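Local coordinates for Lin1840 protein (PDB 4ZOC) that probably hydrolyses terminal, non-reducing beta-D-glucosyl residues with release of beta-D-glucose, as a glycoside hydrolase family 3 enzyme involved in beta-1,2-glucan metabolism, at residues Y96-P101 and E362-A367; A394-L399 and E433-E438; L399-D404 and N420-L425; L425-E430 and A532-A537; L510-L515 and M552-T557. The protein carries 2 engineered substitutions. One frame throughout, in Å; residues are numbered along the deposited sequence.

Contact 1 of 5, residues Y96-P101 and E362-A367; sequences YKTVFP and ESRGKA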
# COMPACT_ATOMS: atom_id res chain seq x y z
N TYR A 96 -8.03 29.54 15.14
CA TYR A 96 -7.65 30.73 14.48
C TYR A 96 -6.44 31.35 15.16
O TYR A 96 -5.29 31.06 14.79
CB TYR A 96 -8.85 31.72 14.28
CG TYR A 96 -8.50 32.85 13.35
CD1 TYR A 96 -8.35 32.63 11.98
CD2 TYR A 96 -8.37 34.15 13.79
CE1 TYR A 96 -8.01 33.63 11.12
CE2 TYR A 96 -8.05 35.17 12.94
CZ TYR A 96 -7.83 34.91 11.58
OH TYR A 96 -7.48 35.91 10.71
N LYS A 97 -6.68 32.22 16.15
CA LYS A 97 -5.59 32.77 17.01
C LYS A 97 -5.42 31.97 18.27
O LYS A 97 -4.25 31.74 18.70
CB LYS A 97 -5.79 34.25 17.36
CG LYS A 97 -5.66 35.09 16.13
CD LYS A 97 -4.28 35.60 15.92
CE LYS A 97 -4.23 36.31 14.57
NZ LYS A 97 -2.76 36.42 14.21
N THR A 98 -6.54 31.50 18.86
CA THR A 98 -6.45 30.51 19.91
C THR A 98 -6.31 29.13 19.26
O THR A 98 -7.29 28.63 18.62
CB THR A 98 -7.66 30.52 20.88
OG1 THR A 98 -7.89 31.87 21.32
CG2 THR A 98 -7.36 29.56 22.11
N VAL A 99 -5.10 28.55 19.34
CA VAL A 99 -4.82 27.34 18.59
C VAL A 99 -5.12 26.14 19.49
O VAL A 99 -4.66 26.06 20.62
CB VAL A 99 -3.41 27.28 18.02
CG1 VAL A 99 -3.18 26.04 17.14
CG2 VAL A 99 -3.09 28.53 17.27
N PHE A 100 -5.96 25.27 18.98
CA PHE A 100 -6.40 24.06 19.63
C PHE A 100 -5.49 22.89 19.18
O PHE A 100 -4.64 23.03 18.25
CB PHE A 100 -7.88 23.76 19.29
CG PHE A 100 -8.86 24.63 20.03
CD1 PHE A 100 -8.99 25.95 19.71
CD2 PHE A 100 -9.73 24.10 20.99
CE1 PHE A 100 -9.87 26.76 20.38
CE2 PHE A 100 -10.57 24.92 21.67
CZ PHE A 100 -10.64 26.25 21.37
N PRO A 101 -5.66 21.71 19.83
CA PRO A 101 -4.87 20.52 19.35
C PRO A 101 -5.12 20.26 17.89
O PRO A 101 -6.24 20.53 17.34
CB PRO A 101 -5.33 19.38 20.28
CG PRO A 101 -5.76 20.10 21.53
CD PRO A 101 -6.37 21.41 21.07
N GLU A 362 -11.41 32.97 28.22
CA GLU A 362 -12.38 31.91 28.06
C GLU A 362 -11.96 30.95 26.91
O GLU A 362 -11.98 29.72 27.08
CB GLU A 362 -13.78 32.50 27.75
CG GLU A 362 -14.88 31.50 28.00
CD GLU A 362 -16.22 31.96 27.49
OE1 GLU A 362 -16.39 33.16 27.16
OE2 GLU A 362 -17.13 31.11 27.42
N SER A 363 -11.61 31.51 25.77
CA SER A 363 -11.20 30.70 24.63
C SER A 363 -9.90 29.93 24.94
O SER A 363 -9.80 28.74 24.64
CB SER A 363 -11.04 31.53 23.37
OG SER A 363 -12.31 31.99 22.93
N ARG A 364 -8.92 30.58 25.55
CA ARG A 364 -7.73 29.84 26.08
C ARG A 364 -8.05 28.67 27.04
O ARG A 364 -7.42 27.59 26.88
CB ARG A 364 -6.67 30.75 26.71
CG ARG A 364 -6.09 31.75 25.68
CD ARG A 364 -5.02 32.65 26.29
NE ARG A 364 -3.83 31.88 26.38
CZ ARG A 364 -2.61 32.19 25.91
NH1 ARG A 364 -2.27 33.37 25.38
NH2 ARG A 364 -1.73 31.27 26.09
N GLY A 365 -9.03 28.83 27.94
CA GLY A 365 -9.52 27.74 28.79
C GLY A 365 -10.14 26.61 27.98
O GLY A 365 -9.89 25.43 28.25
N LYS A 366 -10.88 26.94 26.91
CA LYS A 366 -11.43 25.91 26.07
C LYS A 366 -10.30 25.09 25.36
O LYS A 366 -10.38 23.86 25.29
CB LYS A 366 -12.38 26.49 25.08
CG LYS A 366 -13.63 27.01 25.75
CD LYS A 366 -14.53 27.87 24.88
CE LYS A 366 -15.71 28.35 25.70
NZ LYS A 366 -16.40 29.37 24.89
N ALA A 367 -9.31 25.78 24.82
CA ALA A 367 -8.15 25.13 24.23
C ALA A 367 -7.34 24.28 25.20
O ALA A 367 -6.91 23.19 24.82
CB ALA A 367 -7.27 26.12 23.51
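Phe100 lays one face of its ring over Ala367. The methyl carbon Ala367 CB stands 3.8 Å from the centroid of the Phe100 ring and only 4° off the ring normal, a CH-pi contact made almost exactly over the centre. The ring gets there because CG is swung beside the backbone N (chi1 -76°), which folds it back toward the helix; its CE2 corner then reaches the backbone, 3.5 Å from Ala367 N, while CZ passes 4.1 Å from Lys366 CB. Thr98 meets the same methyl with its own: with OG1 beside the backbone N (chi1 -50°), CG2 falls anti to that N and lies 3.7 Å from Ala367 CB and 3.6 Å from Ser363 O. Thr98 OG1 itself lies 3.8 Å from Ser363 CB and bonds to Glu125. Ala367 CB is thus touched by both a ring face and a threonine methyl. Helix 112-128 adds to the packing through Val121, which touches Ser363 and Lys366, and Met118, which touches Phe100. The arrangement joins the loop after strand 87-90, one of the strands of the parallel eight-stranded TIM barrel characteristic of the family 3 N-terminal domain, to helix 361-374, which follows the barrel in the chain.

Contact 2 of 5, residues A394-L399 and E433-E438; sequences ALVGPL and EVVSTE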
# COMPACT_ATOMS: atom_id res chain seq x y z
N ALA A 394 14.03 17.58 36.41
CA ALA A 394 14.93 17.96 35.31
C ALA A 394 14.15 17.81 34.00
O ALA A 394 13.72 16.71 33.60
CB ALA A 394 16.18 17.09 35.28
N LEU A 395 13.99 18.94 33.36
CA LEU A 395 13.24 19.07 32.09
C LEU A 395 14.30 19.15 30.99
O LEU A 395 15.06 20.11 30.89
CB LEU A 395 12.37 20.34 32.10
CG LEU A 395 11.72 20.64 30.75
CD1 LEU A 395 10.77 19.57 30.25
CD2 LEU A 395 10.99 21.94 30.82
N VAL A 396 14.39 18.12 30.19
CA VAL A 396 15.44 18.10 29.19
C VAL A 396 14.93 17.73 27.80
O VAL A 396 13.94 17.01 27.68
CB VAL A 396 16.62 17.18 29.59
CG1 VAL A 396 17.11 17.44 31.05
CG2 VAL A 396 16.21 15.79 29.56
N GLY A 397 15.66 18.19 26.78
CA GLY A 397 15.38 17.83 25.43
C GLY A 397 14.93 18.92 24.50
O GLY A 397 14.88 20.08 24.88
N PRO A 398 14.63 18.56 23.26
CA PRO A 398 14.30 19.57 22.25
C PRO A 398 12.97 20.26 22.36
O PRO A 398 12.85 21.38 21.81
CB PRO A 398 14.44 18.82 20.95
CG PRO A 398 14.21 17.40 21.28
CD PRO A 398 14.76 17.23 22.67
N LEU A 399 12.05 19.67 23.10
CA LEU A 399 10.72 20.23 23.39
C LEU A 399 10.66 20.89 24.79
O LEU A 399 9.59 21.35 25.24
CB LEU A 399 9.57 19.20 23.20
CG LEU A 399 8.95 19.19 21.80
CD1 LEU A 399 8.11 20.47 21.61
CD2 LEU A 399 10.05 19.11 20.74
N GLU A 433 14.87 22.30 36.72
CA GLU A 433 16.12 22.63 36.08
C GLU A 433 16.03 22.16 34.64
O GLU A 433 15.74 21.01 34.41
CB GLU A 433 17.20 21.86 36.77
CG GLU A 433 18.56 22.43 36.68
CD GLU A 433 19.41 21.95 37.88
OE1 GLU A 433 20.38 21.28 37.64
OE2 GLU A 433 19.15 22.27 39.05
N VAL A 434 16.40 23.02 33.71
CA VAL A 434 16.10 22.83 32.32
C VAL A 434 17.37 22.72 31.54
O VAL A 434 18.26 23.50 31.73
CB VAL A 434 15.31 24.05 31.80
CG1 VAL A 434 15.14 23.91 30.29
CG2 VAL A 434 13.98 24.08 32.51
N VAL A 435 17.44 21.77 30.62
CA VAL A 435 18.51 21.69 29.66
C VAL A 435 17.87 21.44 28.28
O VAL A 435 17.41 20.33 28.00
CB VAL A 435 19.48 20.53 29.92
CG1 VAL A 435 20.66 20.51 28.97
CG2 VAL A 435 20.05 20.58 31.37
N SER A 436 17.91 22.46 27.42
CA SER A 436 17.41 22.40 26.07
C SER A 436 18.45 21.74 25.20
O SER A 436 19.65 21.93 25.42
CB SER A 436 17.14 23.82 25.52
OG SER A 436 16.70 23.78 24.21
N THR A 437 18.01 20.94 24.24
CA THR A 437 18.89 20.36 23.27
C THR A 437 18.28 20.61 21.92
O THR A 437 17.10 21.03 21.85
CB THR A 437 19.09 18.83 23.47
OG1 THR A 437 17.85 18.11 23.33
CG2 THR A 437 19.69 18.55 24.80
N GLU A 438 19.06 20.39 20.88
CA GLU A 438 18.63 20.58 19.49
C GLU A 438 17.79 19.40 19.00
O GLU A 438 17.92 18.26 19.49
CB GLU A 438 19.83 20.78 18.58
CG GLU A 438 20.62 22.08 18.81
CD GLU A 438 21.72 22.21 17.80
OE1 GLU A 438 22.74 21.50 17.89
OE2 GLU A 438 21.53 22.99 16.87
O HOH W 1 14.18 22.80 24.09
O HOH W 2 14.96 22.60 20.71
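Ala394-Gly397 and Glu433-Ser436 run parallel, their short axes 4.7 Å apart and 5° from alignment, with backbone bonds alternating between them: Leu395 N to Glu433 O (2.9 Å), Val435 N to Leu395 O (2.9 Å) and Gly397 N to Val435 O (3.0 Å). A weak bond from Thr437 N to Gly397 O follows. On one face, Leu395 and Val434 lie side by side and point the same way, Leu395 CD2 4.0 Å from Val434 CG2; the leucine gets its branch there with CG anti to the backbone N (chi1 172°), toward helix 421-426. On the other, Val396 CG1 rests 4.1 Å from Val435 CB, and Val435 is covered in turn by helix 444-456. Farther along, Thr437 turns its hydroxyl toward the Gly397-Pro398 peptide, so that OG1 sits 3.3 Å from Pro398 CD. Water 2 bridges Pro398 O and Thr437 O. The two strands are consecutive in a beta-alpha-beta crossover, and 432-436 is the outermost strand of its sheet within the chain. Main-chain bonds therefore hold the pair in register, while aliphatic branches pack toward helices on both faces and a water bridges the carbonyls farther along.

Contact 3 of 5, residues L399-D404 and N420-L425; sequences LATSPD and NVETGL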
# COMPACT_ATOMS: atom_id res chain seq x y z
N LEU A 399 12.05 19.67 23.10
CA LEU A 399 10.72 20.23 23.39
C LEU A 399 10.66 20.89 24.79
O LEU A 399 9.59 21.35 25.24
CB LEU A 399 9.57 19.20 23.20
CG LEU A 399 8.95 19.19 21.80
CD1 LEU A 399 8.11 20.47 21.61
CD2 LEU A 399 10.05 19.11 20.74
N ALA A 400 11.82 21.00 25.48
CA ALA A 400 11.85 21.61 26.81
C ALA A 400 11.48 23.12 26.74
O ALA A 400 10.67 23.62 27.52
CB ALA A 400 13.23 21.50 27.42
N THR A 401 12.08 23.79 25.78
CA THR A 401 11.86 25.21 25.57
C THR A 401 11.35 25.58 24.20
O THR A 401 11.02 26.77 23.98
CB THR A 401 13.16 26.03 25.79
OG1 THR A 401 14.12 25.79 24.76
CG2 THR A 401 13.77 25.72 27.15
N SER A 402 11.32 24.65 23.26
CA SER A 402 10.91 25.01 21.90
C SER A 402 9.52 25.65 21.91
O SER A 402 8.58 25.08 22.48
CB SER A 402 10.87 23.80 20.98
OG SER A 402 10.36 24.13 19.72
N PRO A 403 9.38 26.77 21.17
CA PRO A 403 8.04 27.36 21.01
C PRO A 403 7.17 26.69 19.94
O PRO A 403 5.98 27.06 19.78
CB PRO A 403 8.30 28.81 20.60
CG PRO A 403 9.69 28.77 20.02
CD PRO A 403 10.44 27.62 20.62
N ASP A 404 7.73 25.69 19.24
CA ASP A 404 7.03 25.01 18.14
C ASP A 404 6.09 23.91 18.69
O ASP A 404 6.33 22.68 18.55
CB ASP A 404 8.03 24.47 17.15
CG ASP A 404 7.38 23.89 15.89
OD1 ASP A 404 6.15 24.04 15.65
OD2 ASP A 404 8.14 23.24 15.15
N ASN A 420 5.13 27.39 26.24
CA ASN A 420 6.06 26.26 26.09
C ASN A 420 6.09 25.34 27.32
O ASN A 420 5.45 25.60 28.38
CB ASN A 420 7.41 26.72 25.59
CG ASN A 420 8.23 27.44 26.67
OD1 ASN A 420 7.78 27.61 27.80
ND2 ASN A 420 9.46 27.76 26.36
N VAL A 421 6.80 24.21 27.19
CA VAL A 421 6.79 23.25 28.27
C VAL A 421 7.44 23.82 29.54
O VAL A 421 6.88 23.63 30.61
CB VAL A 421 7.44 21.95 27.85
CG1 VAL A 421 7.45 20.97 28.99
CG2 VAL A 421 6.65 21.37 26.67
N GLU A 422 8.62 24.47 29.42
CA GLU A 422 9.25 25.05 30.59
C GLU A 422 8.31 26.02 31.31
O GLU A 422 8.11 25.91 32.53
CB GLU A 422 10.57 25.79 30.26
CG GLU A 422 11.14 26.48 31.50
CD GLU A 422 12.47 27.21 31.26
OE1 GLU A 422 12.93 27.29 30.11
OE2 GLU A 422 13.08 27.63 32.27
N THR A 423 7.68 26.90 30.58
CA THR A 423 6.83 27.94 31.16
C THR A 423 5.63 27.30 31.85
O THR A 423 5.27 27.67 32.97
CB THR A 423 6.42 28.97 30.11
OG1 THR A 423 7.59 29.60 29.61
CG2 THR A 423 5.46 30.06 30.68
N GLY A 424 5.04 26.30 31.20
CA GLY A 424 3.90 25.57 31.76
C GLY A 424 4.31 24.86 33.06
O GLY A 424 3.63 24.97 34.10
N LEU A 425 5.46 24.20 33.07
CA LEU A 425 5.85 23.44 34.27
C LEU A 425 6.15 24.38 35.46
O LEU A 425 5.81 24.06 36.61
CB LEU A 425 7.10 22.54 33.97
CG LEU A 425 6.93 21.36 33.02
CD1 LEU A 425 8.10 20.40 33.24
CD2 LEU A 425 5.62 20.69 33.23
O HOH W 3 8.29 23.59 24.70
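Asn420 and Thr401 face each other across the start of helix 421-426, and the two ends of the asparagine amide serve different partners. Its ND2 donates to Thr401 O (3.0 Å), which lies close to the amide plane, although the nitrogen sits above the plane of the threonine carbonyl and misses its lone pairs. The oxygen turns the other way, into the helix: as N-cap residue, Asn420 accepts with OD1 from Thr423 N (2.9 Å) and from Thr423 OG1 (2.7 Å), the two donors arriving from opposite faces of the amide. A chi1 of 74° tucks CG over the residue's own backbone, which brings OD1 round to the first turn while ND2 still reaches the loop. The next two side chains make their own contacts with the loop. Val421 presses CG2 against Leu399 O, 3.3 Å away, and Glu422 runs alongside Thr401 in the same direction, with Glu422 OE1 3.5 Å from Thr401 CG2; its other oxygen, OE2, pairs with Arg426 NE. Between the backbones, Ala400 O receives Glu422 N at 2.9 Å. A single water donates to Leu399 O and Ser402 O and accepts from Val421 N. Further along the loop Ser402 OG accepts from Asp404 N, an ST turn, and also bonds Tyr439 OH. The first-turn NH groups of Val421, Glu422 and Thr423 are thus met by water, a loop carbonyl and the N-cap side chain respectively. Two bonds fix OD1 and one fixes ND2, which holds the amide's rotation and ties the loop following strand 393-397 to the beginning of the crossover helix.

Contact 4 of 5, residues L425-E430 and A532-A537; sequences LREVFE and AGRVTA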
# COMPACT_ATOMS: atom_id res chain seq x y z
N LEU A 425 5.46 24.20 33.07
CA LEU A 425 5.85 23.44 34.27
C LEU A 425 6.15 24.38 35.46
O LEU A 425 5.81 24.06 36.61
CB LEU A 425 7.10 22.54 33.97
CG LEU A 425 6.93 21.36 33.02
CD1 LEU A 425 8.10 20.40 33.24
CD2 LEU A 425 5.62 20.69 33.23
N ARG A 426 6.73 25.54 35.17
CA ARG A 426 7.15 26.44 36.27
C ARG A 426 5.98 27.14 36.90
O ARG A 426 6.11 27.62 38.02
CB ARG A 426 8.16 27.49 35.74
CG ARG A 426 9.54 26.93 35.40
CD ARG A 426 10.54 28.07 35.18
NE ARG A 426 11.82 27.51 34.77
CZ ARG A 426 12.71 26.97 35.56
NH1 ARG A 426 12.51 26.89 36.86
NH2 ARG A 426 13.81 26.48 35.04
N GLU A 427 4.83 27.17 36.24
CA GLU A 427 3.60 27.60 36.90
C GLU A 427 3.14 26.65 37.98
O GLU A 427 2.34 27.02 38.80
CB GLU A 427 2.46 27.77 35.90
CG GLU A 427 2.70 28.88 34.89
CD GLU A 427 1.55 29.08 33.90
OE1 GLU A 427 0.66 28.19 33.62
OE2 GLU A 427 1.55 30.18 33.33
N VAL A 428 3.59 25.40 37.94
CA VAL A 428 2.97 24.31 38.76
C VAL A 428 3.99 23.74 39.73
O VAL A 428 3.71 23.59 40.92
CB VAL A 428 2.41 23.22 37.83
CG1 VAL A 428 1.96 22.02 38.60
CG2 VAL A 428 1.27 23.80 36.99
N PHE A 429 5.19 23.50 39.22
CA PHE A 429 6.32 22.87 39.96
C PHE A 429 7.39 23.92 40.41
O PHE A 429 7.96 24.62 39.64
CB PHE A 429 6.97 21.78 39.05
CG PHE A 429 6.03 20.68 38.66
CD1 PHE A 429 5.79 19.62 39.50
CD2 PHE A 429 5.42 20.69 37.44
CE1 PHE A 429 4.88 18.59 39.17
CE2 PHE A 429 4.49 19.72 37.09
CZ PHE A 429 4.24 18.65 37.93
N GLU A 430 7.70 23.94 41.72
CA GLU A 430 8.63 24.95 42.28
C GLU A 430 10.07 24.75 41.82
O GLU A 430 10.78 25.72 41.59
CB GLU A 430 8.56 25.05 43.81
CG GLU A 430 8.20 23.74 44.51
CD GLU A 430 8.27 23.79 46.05
OE1 GLU A 430 7.71 22.84 46.66
OE2 GLU A 430 8.86 24.75 46.62
N ALA A 532 -0.29 24.51 25.14
CA ALA A 532 0.56 23.28 25.23
C ALA A 532 1.25 23.02 26.60
O ALA A 532 1.15 21.93 27.18
CB ALA A 532 1.56 23.22 24.09
N GLY A 533 1.98 23.99 27.12
CA GLY A 533 2.73 23.74 28.36
C GLY A 533 1.84 23.57 29.56
O GLY A 533 2.27 22.96 30.54
N ARG A 534 0.65 24.22 29.56
CA ARG A 534 -0.28 24.14 30.69
C ARG A 534 -0.98 22.80 30.61
O ARG A 534 -1.14 22.14 31.61
CB ARG A 534 -1.30 25.21 30.68
CG ARG A 534 -0.64 26.55 30.79
CD ARG A 534 -1.63 27.67 31.03
NE ARG A 534 -0.90 28.91 31.36
CZ ARG A 534 -1.07 30.10 30.77
NH1 ARG A 534 -1.86 30.31 29.73
NH2 ARG A 534 -0.37 31.13 31.19
N VAL A 535 -1.32 22.37 29.39
CA VAL A 535 -1.85 21.02 29.20
C VAL A 535 -0.88 19.96 29.78
O VAL A 535 -1.28 19.02 30.49
CB VAL A 535 -2.12 20.74 27.69
CG1 VAL A 535 -2.42 19.31 27.38
CG2 VAL A 535 -3.23 21.61 27.13
N THR A 536 0.37 20.07 29.39
CA THR A 536 1.43 19.19 29.81
C THR A 536 1.54 19.21 31.36
O THR A 536 1.55 18.15 32.02
CB THR A 536 2.72 19.53 29.15
OG1 THR A 536 2.57 19.52 27.70
CG2 THR A 536 3.74 18.56 29.53
N ALA A 537 1.66 20.41 31.93
CA ALA A 537 1.82 20.52 33.40
C ALA A 537 0.62 19.95 34.16
O ALA A 537 0.79 19.20 35.17
CB ALA A 537 2.05 21.98 33.77
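Leu425, Val428 and Ala537 make the close-packed part of the contact where helix 421-426, the crossover helix of a beta-alpha-beta unit in the alpha/beta domain of the family 3 C-terminal region, meets helix 532-541. The methyl Ala537 CB fits between two aliphatic branches, 3.8 Å from Leu425 CD2 and the same distance from Val428 CG2. With CG1 anti to the backbone N (chi1 172°), Val428 points CG2 to Ala537 and lays CG1 over one face of the Phe429 ring, so a single valine packs both across the contact and along its own chain. Inward, Leu425 continues onto Leu395 of the central sheet and Leu540. Leu425 O accepts from both Val428 N and Phe429 N.

Toward solvent the packing gives way to charge. Glu427, exposed, stretches out to Arg534, and carboxylate and guanidinium lie nearly coplanar, 14° apart. The arginine grips side-on with NE and NH2, one nitrogen to each oxygen, each oxygen using its syn lone pair. Coplanarity and paired bonds would fix the rotation of both groups despite the open setting. Arg534 NH1 pairs with Glu531, a second carboxylate that would offset the nearness of Arg364, also a partner of Glu531. The bonds of the bidentate salt bridge measure 2.8 Å from Arg534 NE to Glu427 OE1 and 3.0 Å from Arg534 NH2 to Glu427 OE2.

Contact 5 of 5, residues L510-L515 and M552-T557; sequences LEVKEL and MSFPQT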
# COMPACT_ATOMS: atom_id res chain seq x y z
N LEU A 510 4.54 7.50 15.35
CA LEU A 510 5.98 7.33 15.16
C LEU A 510 6.33 5.94 15.70
O LEU A 510 5.54 5.35 16.48
CB LEU A 510 6.77 8.38 15.93
CG LEU A 510 6.73 9.76 15.28
CD1 LEU A 510 7.08 10.74 16.38
CD2 LEU A 510 7.54 9.88 14.00
N GLU A 511 7.52 5.50 15.40
CA GLU A 511 8.10 4.30 16.06
C GLU A 511 8.54 4.65 17.50
O GLU A 511 9.53 5.37 17.74
CB GLU A 511 9.30 3.78 15.29
CG GLU A 511 9.07 3.38 13.85
CD GLU A 511 10.30 2.76 13.17
OE1 GLU A 511 11.32 2.43 13.86
OE2 GLU A 511 10.24 2.61 11.93
N VAL A 512 7.76 4.22 18.47
CA VAL A 512 8.00 4.62 19.82
C VAL A 512 8.47 3.47 20.73
O VAL A 512 8.64 3.68 21.98
CB VAL A 512 6.83 5.40 20.43
CG1 VAL A 512 6.54 6.67 19.65
CG2 VAL A 512 5.62 4.50 20.66
N LYS A 513 8.63 2.26 20.18
CA LYS A 513 9.01 1.14 21.00
C LYS A 513 10.30 1.46 21.85
O LYS A 513 10.33 1.21 23.09
CB LYS A 513 9.21 -0.12 20.15
CG LYS A 513 9.88 -1.30 20.87
CD LYS A 513 9.94 -2.56 19.98
CE LYS A 513 10.43 -3.71 20.90
NZ LYS A 513 10.24 -4.98 20.24
N GLU A 514 11.29 2.08 21.22
CA GLU A 514 12.57 2.40 21.92
C GLU A 514 12.37 3.46 22.96
O GLU A 514 13.10 3.49 23.95
CB GLU A 514 13.63 2.85 20.95
CG GLU A 514 14.03 1.72 20.02
CD GLU A 514 14.70 2.23 18.76
OE1 GLU A 514 15.58 3.11 18.86
OE2 GLU A 514 14.36 1.73 17.67
N LEU A 515 11.32 4.30 22.84
CA LEU A 515 11.05 5.29 23.87
C LEU A 515 10.34 4.68 25.04
O LEU A 515 10.71 4.93 26.16
CB LEU A 515 10.24 6.45 23.26
CG LEU A 515 10.91 7.12 22.06
CD1 LEU A 515 10.03 8.20 21.49
CD2 LEU A 515 12.29 7.67 22.30
N MET A 552 -5.39 6.44 15.86
CA MET A 552 -4.58 5.84 14.82
C MET A 552 -3.55 4.90 15.45
O MET A 552 -2.93 5.22 16.46
CB MET A 552 -3.95 6.91 13.97
CG MET A 552 -3.38 6.42 12.66
SD MET A 552 -2.78 7.77 11.61
CE MET A 552 -2.52 6.82 10.11
N SER A 553 -3.33 3.76 14.81
CA SER A 553 -2.42 2.72 15.30
C SER A 553 -0.98 3.20 15.24
O SER A 553 -0.60 3.95 14.32
CB SER A 553 -2.58 1.47 14.38
OG SER A 553 -3.87 0.90 14.53
N PHE A 554 -0.20 2.83 16.26
CA PHE A 554 1.24 3.13 16.31
C PHE A 554 1.99 1.87 15.84
O PHE A 554 2.01 0.87 16.55
CB PHE A 554 1.66 3.53 17.73
CG PHE A 554 1.50 5.01 17.99
CD1 PHE A 554 0.35 5.66 17.63
CD2 PHE A 554 2.53 5.77 18.51
CE1 PHE A 554 0.21 7.02 17.78
CE2 PHE A 554 2.41 7.15 18.70
CZ PHE A 554 1.21 7.75 18.36
N PRO A 555 2.58 1.91 14.60
CA PRO A 555 3.25 0.71 14.15
C PRO A 555 4.43 0.28 14.96
O PRO A 555 5.15 1.04 15.60
CB PRO A 555 3.65 1.03 12.71
CG PRO A 555 2.77 2.20 12.29
CD PRO A 555 2.64 2.96 13.59
N GLN A 556 4.65 -1.05 14.87
CA GLN A 556 5.89 -1.68 15.36
C GLN A 556 7.12 -1.07 14.72
O GLN A 556 8.10 -0.79 15.39
CB GLN A 556 5.91 -3.20 15.12
CG GLN A 556 4.85 -4.05 15.81
CD GLN A 556 5.16 -4.24 17.31
OE1 GLN A 556 6.31 -4.12 17.80
NE2 GLN A 556 4.14 -4.63 18.02
N THR A 557 7.08 -0.91 13.41
CA THR A 557 8.14 -0.35 12.60
C THR A 557 7.51 0.14 11.29
O THR A 557 6.37 -0.24 10.98
CB THR A 557 9.22 -1.42 12.30
OG1 THR A 557 10.38 -0.83 11.72
CG2 THR A 557 8.64 -2.55 11.45
O HOH W 4 5.18 2.88 17.49
O HOH W 5 10.98 0.76 16.62
O HOH W 6 12.20 -0.01 13.60
O HOH W 7 7.96 1.23 17.47
O HOH W 8 7.40 -5.21 19.97
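Leu510 O and Pro555 O, 4.4 Å apart, both draw on one water, which lies 2.7 Å from Leu510 O and 2.6 Å from Pro555 O and accepts from Val512 N. It fills the seam between the loop following strand 500-505 of the alpha/beta domain of the family 3 C-terminal region, just before helix 513-517, and the 552-557 loop that passes it. On the apolar side of this water stands Phe554. Its ring carries Leu510 N over one face, and Val512 CG2 comes at the edge, near the ring plane, 4.0 Å from Phe554 CD2. A chi1 of -87° sets the ring beside its own backbone N, where that edge can meet the valine branch; Val512 is backed by Leu504 and Tyr596.

Glu511 and Thr557 take the polar side, lying side by side and pointing the same way. Their direct approach is weak, so water does much of the linking: one molecule donates to Glu511 OE1 and also bonds Thr557 OG1. The carboxylate is otherwise well supplied, with OE1 paired to Arg481 and OE2 bonded to Thr558, which would favour the charged form of this buried acid. Thr557 also packs on Thr479 of the second subunit, so the loop borders the dimer interface. At the outer margin Gln556 NE2 bonds Glu593 O, while Gln556 OE1 accepts from a water at 2.7 Å that itself accepts from Lys513 NZ at 2.9 Å.

From the N terminus, contact 1 closes the longest loop, bringing helix 361-374 back against the barrel-domain loop 96-101 before any other contact opens. In the C-terminal domain contact 2 closes the loop between neighbouring parallel strands, and contact 3 is nested within it, meeting contact 2 at Leu399; both belong to the beta-alpha-beta crossover. Contact 4 starts from the same helix, shares Leu425 with contact 3 and crosses contact 2, since 425-430 lies inside the loop that contact 2 closes. It reaches helix 532-541, where Arg534 and Arg364 both pair with Glu531, linking contacts 1 and 4. Contact 5 crosses contact 4, with nearest atoms about 15 Å away, tying a later strand's loop to the 552-557 segment.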